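Local atomic coordinates of gamma-glutamyl phosphate reductase (Thermotoga maritima, PDB entry 1O20), a protein that probably catalyses the NADPH-dependent reduction of L-glutamyl 5-phosphate to the matching semialdehyde, the second step from glutamate towards proline. Residues 60-65 and 162-167; 154-159 and 185-190. All coordinates share one frame; numbering follows the deposited sequence.

Contact 1 (60-65 and 162-167)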
ATOM      1  N   ASN A  60      23.860   8.672   1.145  1.00 13.09           N
ATOM      2  CA  ASN A  60      23.352   7.807   0.104  1.00 13.41           C
ATOM      3  C   ASN A  60      24.449   7.355  -0.862  1.00 13.55           C
ATOM      4  O   ASN A  60      24.369   6.257  -1.419  1.00 12.86           O
ATOM      5  CB  ASN A  60      22.233   8.484  -0.662  1.00 13.11           C
ATOM      6  CG  ASN A  60      21.592   7.563  -1.643  1.00 13.70           C
ATOM      7  OD1 ASN A  60      21.901   7.614  -2.823  1.00 14.03           O
ATOM      8  ND2 ASN A  60      20.695   6.693  -1.166  1.00 12.38           N
ATOM      9  N   ARG A  61      25.475   8.174  -1.038  1.00 15.08           N
ATOM     10  CA  ARG A  61      26.594   7.812  -1.926  1.00 16.26           C
ATOM     11  C   ARG A  61      27.289   6.593  -1.326  1.00 16.85           C
ATOM     12  O   ARG A  61      27.718   5.713  -2.073  1.00 16.45           O
ATOM     13  CB  ARG A  61      27.586   8.936  -2.031  1.00 16.88           C
ATOM     14  CG  ARG A  61      28.827   8.669  -2.904  1.00 20.92           C
ATOM     15  CD  ARG A  61      29.924   9.695  -2.654  1.00 24.83           C
ATOM     16  NE  ARG A  61      30.451   9.530  -1.296  1.00 31.00           N
ATOM     17  CZ  ARG A  61      31.500   8.776  -0.974  1.00 34.44           C
ATOM     18  NH1 ARG A  61      32.187   8.133  -1.928  1.00 37.16           N
ATOM     19  NH2 ARG A  61      31.883   8.683   0.306  1.00 34.35           N
ATOM     20  N   ILE A  62      27.360   6.524   0.016  1.00 16.31           N
ATOM     21  CA  ILE A  62      27.960   5.367   0.669  1.00 16.93           C
ATOM     22  C   ILE A  62      27.126   4.116   0.462  1.00 16.89           C
ATOM     23  O   ILE A  62      27.658   3.105   0.051  1.00 16.48           O
ATOM     24  CB  ILE A  62      28.211   5.627   2.158  1.00 17.55           C
ATOM     25  CG1 ILE A  62      29.321   6.686   2.312  1.00 18.69           C
ATOM     26  CG2 ILE A  62      28.564   4.322   2.876  1.00 18.18           C
ATOM     27  CD1 ILE A  62      29.392   7.253   3.729  1.00 21.06           C
ATOM     28  N   ASP A  63      25.817   4.189   0.705  1.00 16.37           N
ATOM     29  CA  ASP A  63      24.933   3.054   0.476  1.00 16.92           C
ATOM     30  C   ASP A  63      25.030   2.517  -0.980  1.00 17.37           C
ATOM     31  O   ASP A  63      25.108   1.286  -1.230  1.00 16.74           O
ATOM     32  CB  ASP A  63      23.486   3.442   0.761  1.00 16.41           C
ATOM     33  CG  ASP A  63      23.204   3.684   2.235  1.00 18.10           C
ATOM     34  OD1 ASP A  63      23.980   3.228   3.110  1.00 17.77           O
ATOM     35  OD2 ASP A  63      22.202   4.353   2.608  1.00 16.21           O
ATOM     36  N   VAL A  64      24.992   3.441  -1.935  1.00 17.72           N
ATOM     37  CA  VAL A  64      25.040   3.102  -3.357  1.00 18.28           C
ATOM     38  C   VAL A  64      26.379   2.449  -3.731  1.00 18.90           C
ATOM     39  O   VAL A  64      26.385   1.449  -4.441  1.00 19.17           O
ATOM     40  CB  VAL A  64      24.765   4.349  -4.260  1.00 18.31           C
ATOM     41  CG1 VAL A  64      25.195   4.102  -5.705  1.00 17.99           C
ATOM     42  CG2 VAL A  64      23.254   4.714  -4.201  1.00 19.91           C
ATOM     43  N   GLU A  65      27.492   2.978  -3.241  1.00 19.31           N
ATOM     44  CA  GLU A  65      28.822   2.423  -3.611  1.00 20.01           C
ATOM     45  C   GLU A  65      28.965   1.053  -2.952  1.00 20.47           C
ATOM     46  O   GLU A  65      29.541   0.170  -3.537  1.00 19.39           O
ATOM     47  CB  GLU A  65      29.997   3.340  -3.221  1.00 19.63           C
ATOM     48  N   ALA A 162      20.115   0.685   3.030  1.00 19.19           N
ATOM     49  CA  ALA A 162      19.730   2.088   3.064  1.00 17.97           C
ATOM     50  C   ALA A 162      20.064   2.740   4.395  1.00 17.75           C
ATOM     51  O   ALA A 162      19.663   3.867   4.648  1.00 17.11           O
ATOM     52  CB  ALA A 162      18.202   2.223   2.825  1.00 17.71           C
ATOM     53  N   LEU A 163      20.803   2.032   5.244  1.00 17.52           N
ATOM     54  CA  LEU A 163      21.060   2.463   6.608  1.00 16.44           C
ATOM     55  C   LEU A 163      21.671   3.851   6.720  1.00 15.41           C
ATOM     56  O   LEU A 163      21.257   4.641   7.554  1.00 13.59           O
ATOM     57  CB  LEU A 163      21.975   1.464   7.315  1.00 16.79           C
ATOM     58  CG  LEU A 163      22.339   1.846   8.751  1.00 18.33           C
ATOM     59  CD1 LEU A 163      21.082   1.897   9.613  1.00 18.48           C
ATOM     60  CD2 LEU A 163      23.342   0.853   9.294  1.00 21.73           C
ATOM     61  N   ASN A 164      22.680   4.158   5.921  1.00 14.58           N
ATOM     62  CA  ASN A 164      23.275   5.492   6.028  1.00 14.31           C
ATOM     63  C   ASN A 164      22.282   6.574   5.583  1.00 14.12           C
ATOM     64  O   ASN A 164      22.150   7.605   6.242  1.00 12.61           O
ATOM     65  CB  ASN A 164      24.570   5.591   5.230  1.00 15.54           C
ATOM     66  CG  ASN A 164      25.617   4.567   5.684  1.00 16.65           C
ATOM     67  OD1 ASN A 164      26.321   4.798   6.618  1.00 16.64           O
ATOM     68  ND2 ASN A 164      25.659   3.415   5.022  1.00 21.22           N
ATOM     69  N   SER A 165      21.576   6.307   4.490  1.00 13.66           N
ATOM     70  CA  SER A 165      20.592   7.231   3.950  1.00 13.61           C
ATOM     71  C   SER A 165      19.517   7.492   5.001  1.00 14.08           C
ATOM     72  O   SER A 165      19.143   8.646   5.275  1.00 13.71           O
ATOM     73  CB  SER A 165      19.960   6.657   2.685  1.00 13.53           C
ATOM     74  OG  SER A 165      20.929   6.511   1.647  1.00 14.15           O
ATOM     75  N   ASN A 166      19.018   6.418   5.601  1.00 14.27           N
ATOM     76  CA  ASN A 166      17.924   6.538   6.534  1.00 14.65           C
ATOM     77  C   ASN A 166      18.325   7.239   7.814  1.00 14.45           C
ATOM     78  O   ASN A 166      17.529   8.008   8.369  1.00 15.61           O
ATOM     79  CB  ASN A 166      17.281   5.190   6.819  1.00 14.59           C
ATOM     80  CG  ASN A 166      16.492   4.653   5.626  1.00 15.73           C
ATOM     81  OD1 ASN A 166      16.028   5.419   4.772  1.00 16.72           O
ATOM     82  ND2 ASN A 166      16.329   3.345   5.575  1.00 11.43           N
ATOM     83  N   LYS A 167      19.546   7.034   8.256  1.00 14.51           N
ATOM     84  CA  LYS A 167      20.025   7.784   9.405  1.00 15.51           C
ATOM     85  C   LYS A 167      19.999   9.270   9.147  1.00 14.34           C
ATOM     86  O   LYS A 167      19.560  10.018   9.994  1.00 12.87           O
ATOM     87  CB  LYS A 167      21.456   7.438   9.755  1.00 15.90           C
ATOM     88  CG  LYS A 167      21.625   6.233  10.616  1.00 20.17           C
ATOM     89  CD  LYS A 167      23.076   6.146  11.091  1.00 23.57           C
ATOM     90  CE  LYS A 167      23.644   4.765  10.946  1.00 26.56           C
ATOM     91  NZ  LYS A 167      25.112   4.781  11.236  1.00 27.55           N
TER

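Contact 2 (154-159 and 185-190)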
ATOM      1  N   ILE A 154       5.999   6.936  15.340  1.00 12.01           N
ATOM      2  CA  ILE A 154       6.564   5.918  14.465  1.00 12.51           C
ATOM      3  C   ILE A 154       7.943   5.400  14.856  1.00 11.27           C
ATOM      4  O   ILE A 154       8.891   6.146  15.197  1.00 11.67           O
ATOM      5  CB  ILE A 154       6.536   6.452  13.008  1.00 12.12           C
ATOM      6  CG1 ILE A 154       6.844   5.359  11.992  1.00 13.19           C
ATOM      7  CG2 ILE A 154       7.519   7.561  12.841  1.00 15.68           C
ATOM      8  CD1 ILE A 154       6.715   5.890  10.556  1.00 13.26           C
ATOM      9  N   LEU A 155       8.047   4.092  14.771  1.00 11.35           N
ATOM     10  CA  LEU A 155       9.280   3.373  14.960  1.00 11.52           C
ATOM     11  C   LEU A 155       9.683   2.757  13.627  1.00 11.03           C
ATOM     12  O   LEU A 155       9.015   1.922  13.105  1.00 10.98           O
ATOM     13  CB  LEU A 155       9.083   2.281  16.002  1.00 11.13           C
ATOM     14  CG  LEU A 155      10.334   1.475  16.332  1.00 11.22           C
ATOM     15  CD1 LEU A 155      11.469   2.375  16.834  1.00 12.77           C
ATOM     16  CD2 LEU A 155      10.033   0.432  17.368  1.00 10.46           C
ATOM     17  N   LEU A 156      10.794   3.214  13.097  1.00 12.47           N
ATOM     18  CA  LEU A 156      11.268   2.854  11.769  1.00 13.16           C
ATOM     19  C   LEU A 156      12.365   1.809  11.872  1.00 13.06           C
ATOM     20  O   LEU A 156      13.336   1.984  12.616  1.00 14.28           O
ATOM     21  CB  LEU A 156      11.842   4.102  11.085  1.00 12.46           C
ATOM     22  CG  LEU A 156      10.820   5.223  10.849  1.00 14.21           C
ATOM     23  CD1 LEU A 156      11.518   6.526  10.726  1.00 14.64           C
ATOM     24  CD2 LEU A 156       9.976   4.925   9.617  1.00 16.77           C
ATOM     25  N   ARG A 157      12.198   0.733  11.133  1.00 14.18           N
ATOM     26  CA  ARG A 157      13.267  -0.226  10.856  1.00 15.90           C
ATOM     27  C   ARG A 157      13.359  -0.506   9.332  1.00 15.81           C
ATOM     28  O   ARG A 157      12.552  -1.217   8.739  1.00 15.53           O
ATOM     29  CB  ARG A 157      13.065  -1.501  11.687  1.00 16.28           C
ATOM     30  CG  ARG A 157      14.180  -2.533  11.580  1.00 17.54           C
ATOM     31  CD  ARG A 157      13.882  -3.539  10.471  1.00 21.15           C
ATOM     32  NE  ARG A 157      15.015  -4.337  10.086  1.00 25.30           N
ATOM     33  CZ  ARG A 157      15.192  -4.811   8.866  1.00 29.46           C
ATOM     34  NH1 ARG A 157      14.333  -4.548   7.865  1.00 31.52           N
ATOM     35  NH2 ARG A 157      16.262  -5.521   8.633  1.00 29.26           N
ATOM     36  N   GLY A 158      14.308   0.145   8.682  1.00 17.19           N
ATOM     37  CA  GLY A 158      14.548  -0.114   7.279  1.00 18.61           C
ATOM     38  C   GLY A 158      15.669  -1.137   7.027  1.00 19.43           C
ATOM     39  O   GLY A 158      16.236  -1.719   7.936  1.00 19.04           O
ATOM     40  N   GLY A 159      16.043  -1.274   5.765  1.00 21.45           N
ATOM     41  CA  GLY A 159      17.016  -2.271   5.328  1.00 21.58           C
ATOM     42  C   GLY A 159      18.441  -1.860   5.609  1.00 22.10           C
ATOM     43  O   GLY A 159      18.772  -0.680   5.686  1.00 23.11           O
ATOM     44  N   SER A 185      11.268  12.406  19.819  1.00 15.68           N
ATOM     45  CA  SER A 185      11.118  10.957  19.977  1.00 16.08           C
ATOM     46  C   SER A 185       9.789  10.413  19.410  1.00 14.68           C
ATOM     47  O   SER A 185       9.478   9.223  19.531  1.00 16.28           O
ATOM     48  CB  SER A 185      11.291  10.554  21.456  1.00 15.95           C
ATOM     49  OG  SER A 185      10.486  11.383  22.279  1.00 18.68           O
ATOM     50  N   SER A 186       9.013  11.273  18.773  1.00 13.88           N
ATOM     51  CA  SER A 186       7.909  10.840  17.921  1.00 13.16           C
ATOM     52  C   SER A 186       8.383   9.999  16.726  1.00 12.86           C
ATOM     53  O   SER A 186       7.619   9.256  16.157  1.00 10.54           O
ATOM     54  CB  SER A 186       7.177  12.066  17.387  1.00 13.70           C
ATOM     55  OG  SER A 186       6.541  12.766  18.435  1.00 15.07           O
ATOM     56  N   VAL A 187       9.662  10.139  16.370  1.00 12.99           N
ATOM     57  CA  VAL A 187      10.255   9.383  15.264  1.00 13.18           C
ATOM     58  C   VAL A 187      11.537   8.742  15.772  1.00 13.18           C
ATOM     59  O   VAL A 187      12.498   9.428  16.039  1.00 14.05           O
ATOM     60  CB  VAL A 187      10.552  10.271  14.086  1.00 12.72           C
ATOM     61  CG1 VAL A 187      11.168   9.502  12.947  1.00 14.37           C
ATOM     62  CG2 VAL A 187       9.270  10.914  13.577  1.00 14.66           C
ATOM     63  N   GLU A 188      11.541   7.428  15.917  1.00 12.69           N
ATOM     64  CA  GLU A 188      12.723   6.714  16.324  1.00 12.81           C
ATOM     65  C   GLU A 188      13.048   5.731  15.222  1.00 13.41           C
ATOM     66  O   GLU A 188      12.160   5.266  14.525  1.00 13.65           O
ATOM     67  CB  GLU A 188      12.498   5.985  17.644  1.00 12.28           C
ATOM     68  CG  GLU A 188      12.240   6.888  18.833  1.00 12.23           C
ATOM     69  CD  GLU A 188      13.498   7.566  19.380  1.00 15.38           C
ATOM     70  OE1 GLU A 188      14.648   7.123  19.097  1.00 16.83           O
ATOM     71  OE2 GLU A 188      13.334   8.584  20.070  1.00 15.13           O
ATOM     72  N   PHE A 189      14.331   5.386  15.109  1.00 13.91           N
ATOM     73  CA  PHE A 189      14.849   4.626  13.978  1.00 13.95           C
ATOM     74  C   PHE A 189      15.848   3.583  14.466  1.00 14.32           C
ATOM     75  O   PHE A 189      16.826   3.900  15.142  1.00 15.16           O
ATOM     76  CB  PHE A 189      15.478   5.566  12.948  1.00 14.39           C
ATOM     77  CG  PHE A 189      16.243   4.854  11.858  1.00 13.80           C
ATOM     78  CD1 PHE A 189      15.581   4.236  10.838  1.00 12.35           C
ATOM     79  CD2 PHE A 189      17.630   4.817  11.871  1.00 15.64           C
ATOM     80  CE1 PHE A 189      16.285   3.594   9.819  1.00 15.76           C
ATOM     81  CE2 PHE A 189      18.342   4.173  10.862  1.00 14.49           C
ATOM     82  CZ  PHE A 189      17.668   3.571   9.836  1.00 14.32           C
ATOM     83  N   ILE A 190      15.568   2.332  14.156  1.00 15.29           N
ATOM     84  CA  ILE A 190      16.391   1.209  14.613  1.00 17.01           C
ATOM     85  C   ILE A 190      17.619   1.117  13.673  1.00 17.64           C
ATOM     86  O   ILE A 190      17.448   0.875  12.492  1.00 17.69           O
ATOM     87  CB  ILE A 190      15.589  -0.119  14.531  1.00 16.82           C
ATOM     88  CG1 ILE A 190      14.352  -0.112  15.429  1.00 19.01           C
ATOM     89  CG2 ILE A 190      16.469  -1.316  14.822  1.00 19.13           C
ATOM     90  CD1 ILE A 190      14.605   0.231  16.846  1.00 20.53           C
TER
HETATM   91  O   HOH W   1      17.077   0.428  10.025  1.00 34.92           O

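Contact 1 (60-65 and 162-167)
The carboxylate of Asp63 in helix 53-69 takes hydrogen bonds from Asn164 and Ser165 in the first turn of helix 163-177, backbone N-H groups at the start of that helix among them. The two helices are nearly antiparallel, their short segments 7.8 Å apart at the axes with an angle of 165° between directions, and the second is the connecting helix of a beta-alpha-beta unit in a Rossmann-like domain of the aldehyde dehydrogenase superfamily. CB of Asp63 points to the partner helix and is only lightly touched, 4.1 Å from Ser165 OG. With chi1 at -69°, CG stands anti to the carbonyl carbon, a turn that brings both carboxylate oxygens to the start of the partner helix. OD1 takes two donors from Asn164. Asn164 ND2, 2.6 Å from Asp63 OD1, arrives almost along the C-O axis with OD1 in the amide plane; the backbone N of Asn164 is 3.2 Å from Asp63 OD1 and uses the syn lone pair. The amide and carboxylate planes are turned 44° apart. Asp63 OD2 is likewise gripped twice, by Ser165 N at 2.8 Å on the syn side and by Ser165 OG at 2.7 Å on the anti side, both tilted out of the carboxylate plane and from the same face. Four bonds thus fix the rotation of the carboxylate, and the N-terminal end of the helix would probably favour its ionised form. Alongside, Ile62 crosses Asn164 at about a right angle, with Ile62 CG2 3.7 Å from Asn164 ND2. Asn60 completes the network, its amide also bonded to Leu80 O and Leu82 N. The Ser165 hydroxyl, already donating to Asp63, accepts Asn60 ND2 at 2.8 Å from Ser165 OG, slightly tilted from the Asn60 amide plane.

Contact 2 (154-159 and 185-190)
Ile154, Leu155 and Leu156 pair in register with Val187, Glu188 and Phe189 as neighbouring parallel strands, the two strands of a beta-alpha-beta unit in a Rossmann-like sheet. Four nearly straight backbone bonds join them. Ile154 N gives to Ser186 O at 2.9 Å, and Glu188 N returns to Ile154 O at 3.0 Å. Further on, Leu156 N reaches Glu188 O at 2.8 Å and Ile190 N reaches Leu156 O at 2.7 Å. On one face of the sheet Ile154 and Val187 lie side by side, their CG2 methyls 3.9 Å apart, while Leu156 sends CD1 to Val187 CG1 at 3.7 Å. The Phe189 ring, placed by a chi1 of 170° with CG anti to its backbone N, turns its CD1 edge to Leu156 CB, which lies in the ring plane 3.7 Å away. Leu155 and Glu188 point to the opposite face, and beyond them Leu155 CD1 meets Ile190 CD1 at 3.8 Å; the CB and CG of Arg157 cross Ile190 at about a right angle. Outside this shell, Val170 of helix 163-177 packs on Leu156 and Phe189, and Thr144 of helix 138-149 on Leu156 and Val187. Helix 196-201 backs Leu155 and Ile190. With an alanine in place of Phe189, the gap left beside Leu156 CB and Val170 would probably let the connecting helix shift against the sheet. The charged ends leave the pairing: the Arg157 guanidinium bonds Thr193 O, and Glu188 OE2 forms a salt bridge with Arg174. Between the strands, then, the polar work falls to peptide groups and the side chains contribute apolar contact, a division that suits a buried sheet.

In the fold
The helix between the strands of contact 2 is the one whose first turn is held in contact 1, so both contacts secure the same beta-alpha-beta unit. Contact 2 lies in its sheet and is wholly buried; contact 1, its centre about 16 Å from that of contact 2, lies on the outer flank of that helix and is only partly buried. Their chemistry follows: backbone hydrogen bonds and hydrocarbon contact in the sheet, a carboxylate network between helices farther out. They meet at Phe189, whose CZ lies 3.4 Å from Asn166 CB, with Leu163 and Lys167 also against the ring. The helix thus presents Asn164 and Ser165 to helix 53-69, and Leu163, Asn166 and Lys167 to the strand.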